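Endo-pectate lyase (Erwinia chrysanthemi, PDB 3B4N) probably cleaves polygalacturonate and methylated pectins by calcium-dependent elimination, working from within the chain and leaving oligosaccharides with an unsaturated non-reducing end. Local coordinates at residues Val137-Ser142 / Lys162-Ser167. Numbering follows the deposited sequence. Where two conformers were deposited one is given.
Sequences VTIGTS and KNLRIS
Thr138 and Ile139 pair in parallel with Arg165 and Ile166, neighbouring rungs of the right-handed parallel beta-helix. Three backbone hydrogen bonds join the strands: Arg165 N to Val137 O at 3.0 Å, Ile139 N to Arg165 O at 2.9 Å, and Ser167 N to Ile139 O at 2.9 Å. Arg165 O also receives a CA-H...O contact from Thr138.

On the apolar face, Ile139 runs alongside Ile166; in the conformer given, Ile166 CD1 lies 3.7 Å from Ile139 CG1. Leu164 meets Ile139 at about a right angle, its CD2 3.9 Å from Ile139 CD1; chi1 of 177° sets CG anti to the backbone N, and chi2 of 68° then turns CD2 to Ile139.

The other face is polar. Thr138 OG1 sits at the guanidinium edge of Arg165, in its plane, and shares a water with it: 2.7 Å from Thr138 OG1 to the water, which accepts from Arg165 NE at 2.8 Å. Arg165 NH2 reaches on to Glu190 in a salt bridge and to Leu26 O in the N-terminal strand 22-29.

Apolar stacking thus fills the inside of the coil, while the outward arginine, steadied by water and carboxylate, ties the beta-helix to the N-terminal domain.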
ATOM      1  N   VAL A 137      14.306  -4.570  -7.028  1.00 14.11           N
ATOM      2  CA  VAL A 137      15.346  -3.562  -6.853  1.00 14.20           C
ATOM      3  C   VAL A 137      14.849  -2.376  -6.044  1.00 14.25           C
ATOM      4  O   VAL A 137      13.647  -2.191  -5.865  1.00 13.96           O
ATOM      5  CB  VAL A 137      15.865  -3.025  -8.208  1.00 14.84           C
ATOM      6  CG1 VAL A 137      16.420  -4.169  -9.047  1.00 16.71           C
ATOM      7  CG2 VAL A 137      14.756  -2.296  -8.941  1.00 15.41           C
ATOM      8  N   THR A 138      15.795  -1.577  -5.563  1.00 14.44           N
ATOM      9  CA  THR A 138      15.502  -0.381  -4.782  1.00 14.93           C
ATOM     10  C   THR A 138      15.768   0.860  -5.621  1.00 16.22           C
ATOM     11  O   THR A 138      16.726   0.901  -6.398  1.00 18.21           O
ATOM     12  CB  THR A 138      16.412  -0.286  -3.531  1.00 16.72           C
ATOM     13  OG1 THR A 138      16.124  -1.364  -2.640  1.00 17.80           O
ATOM     14  CG2 THR A 138      16.201   1.048  -2.805  1.00 16.85           C
ATOM     15  N   ILE A 139      14.906   1.861  -5.487  1.00 14.61           N
ATOM     16  CA  ILE A 139      15.115   3.123  -6.182  1.00 16.07           C
ATOM     17  C   ILE A 139      14.791   4.232  -5.199  1.00 15.13           C
ATOM     18  O   ILE A 139      14.090   4.014  -4.210  1.00 15.24           O
ATOM     19  CB  ILE A 139      14.231   3.293  -7.441  1.00 17.05           C
ATOM     20  CG1 ILE A 139      12.756   3.380  -7.054  1.00 18.31           C
ATOM     21  CG2 ILE A 139      14.509   2.160  -8.424  1.00 17.99           C
ATOM     22  CD1 ILE A 139      11.867   3.809  -8.210  1.00 22.16           C
ATOM     23  N   GLY A 140      15.330   5.415  -5.458  1.00 14.90           N
ATOM     24  CA  GLY A 140      15.076   6.540  -4.585  1.00 15.09           C
ATOM     25  C   GLY A 140      15.913   7.717  -5.019  1.00 15.76           C
ATOM     26  O   GLY A 140      16.913   7.549  -5.718  1.00 17.29           O
ATOM     27  N   THR A 141      15.486   8.911  -4.629  1.00 15.19           N
ATOM     28  CA  THR A 141      16.221  10.121  -4.959  1.00 16.22           C
ATOM     29  C   THR A 141      16.463  10.851  -3.639  1.00 16.36           C
ATOM     30  O   THR A 141      17.483  10.631  -2.976  1.00 18.17           O
ATOM     31  CB  THR A 141      15.441  11.011  -5.971  1.00 17.01           C
ATOM     32  OG1 THR A 141      14.111  11.249  -5.495  1.00 16.38           O
ATOM     33  CG2 THR A 141      15.368  10.330  -7.343  1.00 16.02           C
ATOM     34  N   SER A 142      15.509  11.676  -3.226  1.00 16.39           N
ATOM     35  CA  SER A 142      15.653  12.421  -1.982  1.00 16.13           C
ATOM     36  C   SER A 142      14.301  12.744  -1.365  1.00 17.02           C
ATOM     37  O   SER A 142      13.252  12.428  -1.930  1.00 15.68           O
ATOM     38  CB  SER A 142      16.397  13.729  -2.249  1.00 17.09           C
ATOM     39  OG  SER A 142      15.678  14.517  -3.186  1.00 19.16           O
ATOM     40  N   LYS A 162       5.624  -3.722 -10.662  1.00 10.09           N
ATOM     41  CA  LYS A 162       5.614  -4.662  -9.549  1.00 10.48           C
ATOM     42  C   LYS A 162       6.988  -4.995  -9.018  1.00 10.55           C
ATOM     43  O   LYS A 162       7.989  -4.866  -9.727  1.00 10.76           O
ATOM     44  CB  LYS A 162       4.868  -5.946  -9.921  1.00 15.19           C
ATOM     45  CG  LYS A 162       5.395  -6.696 -11.116  1.00 16.94           C
ATOM     46  CD  LYS A 162       4.431  -7.833 -11.460  1.00 20.19           C
ATOM     47  CE  LYS A 162       4.874  -8.634 -12.661  1.00 23.09           C
ATOM     48  NZ  LYS A 162       3.849  -9.669 -12.997  1.00 25.41           N
ATOM     49  N   ASN A 163       7.021  -5.389  -7.746  1.00  9.08           N
ATOM     50  CA  ASN A 163       8.240  -5.796  -7.051  1.00  8.84           C
ATOM     51  C   ASN A 163       9.280  -4.686  -7.033  1.00  9.63           C
ATOM     52  O   ASN A 163      10.345  -4.799  -7.639  1.00 11.14           O
ATOM     53  CB  ASN A 163       8.822  -7.037  -7.734  1.00  8.64           C
ATOM     54  CG  ASN A 163       7.793  -8.124  -7.947  1.00 10.17           C
ATOM     55  OD1 ASN A 163       7.699  -8.699  -9.033  1.00 12.67           O
ATOM     56  ND2 ASN A 163       7.021  -8.417  -6.921  1.00  7.71           N
ATOM     57  N   LEU A 164       8.978  -3.617  -6.310  1.00  9.34           N
ATOM     58  CA  LEU A 164       9.874  -2.474  -6.245  1.00 10.44           C
ATOM     59  C   LEU A 164       9.960  -1.965  -4.824  1.00 10.58           C
ATOM     60  O   LEU A 164       8.974  -1.990  -4.098  1.00 10.10           O
ATOM     61  CB  LEU A 164       9.339  -1.364  -7.153  1.00 11.37           C
ATOM     62  CG  LEU A 164      10.080  -0.022  -7.211  1.00 10.29           C
ATOM     63  CD1 LEU A 164      11.444  -0.201  -7.878  1.00 11.96           C
ATOM     64  CD2 LEU A 164       9.238   0.977  -8.003  1.00 12.39           C
ATOM     65  N   ARG A 165      11.145  -1.510  -4.430  1.00 10.30           N
ATOM     66  CA  ARG A 165      11.348  -0.961  -3.101  1.00 10.20           C
ATOM     67  C   ARG A 165      11.757   0.492  -3.255  1.00 11.87           C
ATOM     68  O   ARG A 165      12.595   0.829  -4.090  1.00 12.43           O
ATOM     69  CB  ARG A 165      12.445  -1.723  -2.345  1.00 11.24           C
ATOM     70  CG  ARG A 165      12.589  -1.316  -0.874  1.00 12.52           C
ATOM     71  CD  ARG A 165      13.877  -1.880  -0.279  1.00 13.29           C
ATOM     72  NE  ARG A 165      13.990  -3.318  -0.504  1.00 14.93           N
ATOM     73  CZ  ARG A 165      13.450  -4.248   0.276  1.00 14.51           C
ATOM     74  NH1 ARG A 165      13.605  -5.526  -0.033  1.00 14.37           N
ATOM     75  NH2 ARG A 165      12.778  -3.910   1.369  1.00 13.07           N
ATOM     76  N   ILE A 166      11.137   1.348  -2.451  0.50 11.38           N
ATOM     77  CA  ILE A 166      11.426   2.774  -2.452  0.50 11.51           C
ATOM     78  C   ILE A 166      12.240   3.046  -1.192  0.50 12.76           C
ATOM     79  O   ILE A 166      11.792   2.754  -0.082  0.50 12.55           O
ATOM     80  CB  ILE A 166      10.121   3.607  -2.410  0.50 11.81           C
ATOM     81  CG1 ILE A 166       9.184   3.173  -3.541  0.50 13.38           C
ATOM     82  CG2 ILE A 166      10.447   5.097  -2.512  0.50 12.67           C
ATOM     83  CD1 ILE A 166       9.774   3.319  -4.930  0.50 12.51           C
ATOM     84  N   SER A 167      13.441   3.593  -1.364  1.00 13.04           N
ATOM     85  CA  SER A 167      14.316   3.881  -0.227  1.00 13.40           C
ATOM     86  C   SER A 167      13.759   4.829   0.826  1.00 12.49           C
ATOM     87  O   SER A 167      12.976   5.724   0.523  1.00 13.86           O
ATOM     88  CB  SER A 167      15.665   4.409  -0.727  1.00 15.85           C
ATOM     89  OG  SER A 167      15.561   5.747  -1.166  1.00 16.58           O
TER
HETATM   90  O   HOH W   1      15.437  -3.932  -2.803  1.00 19.70           O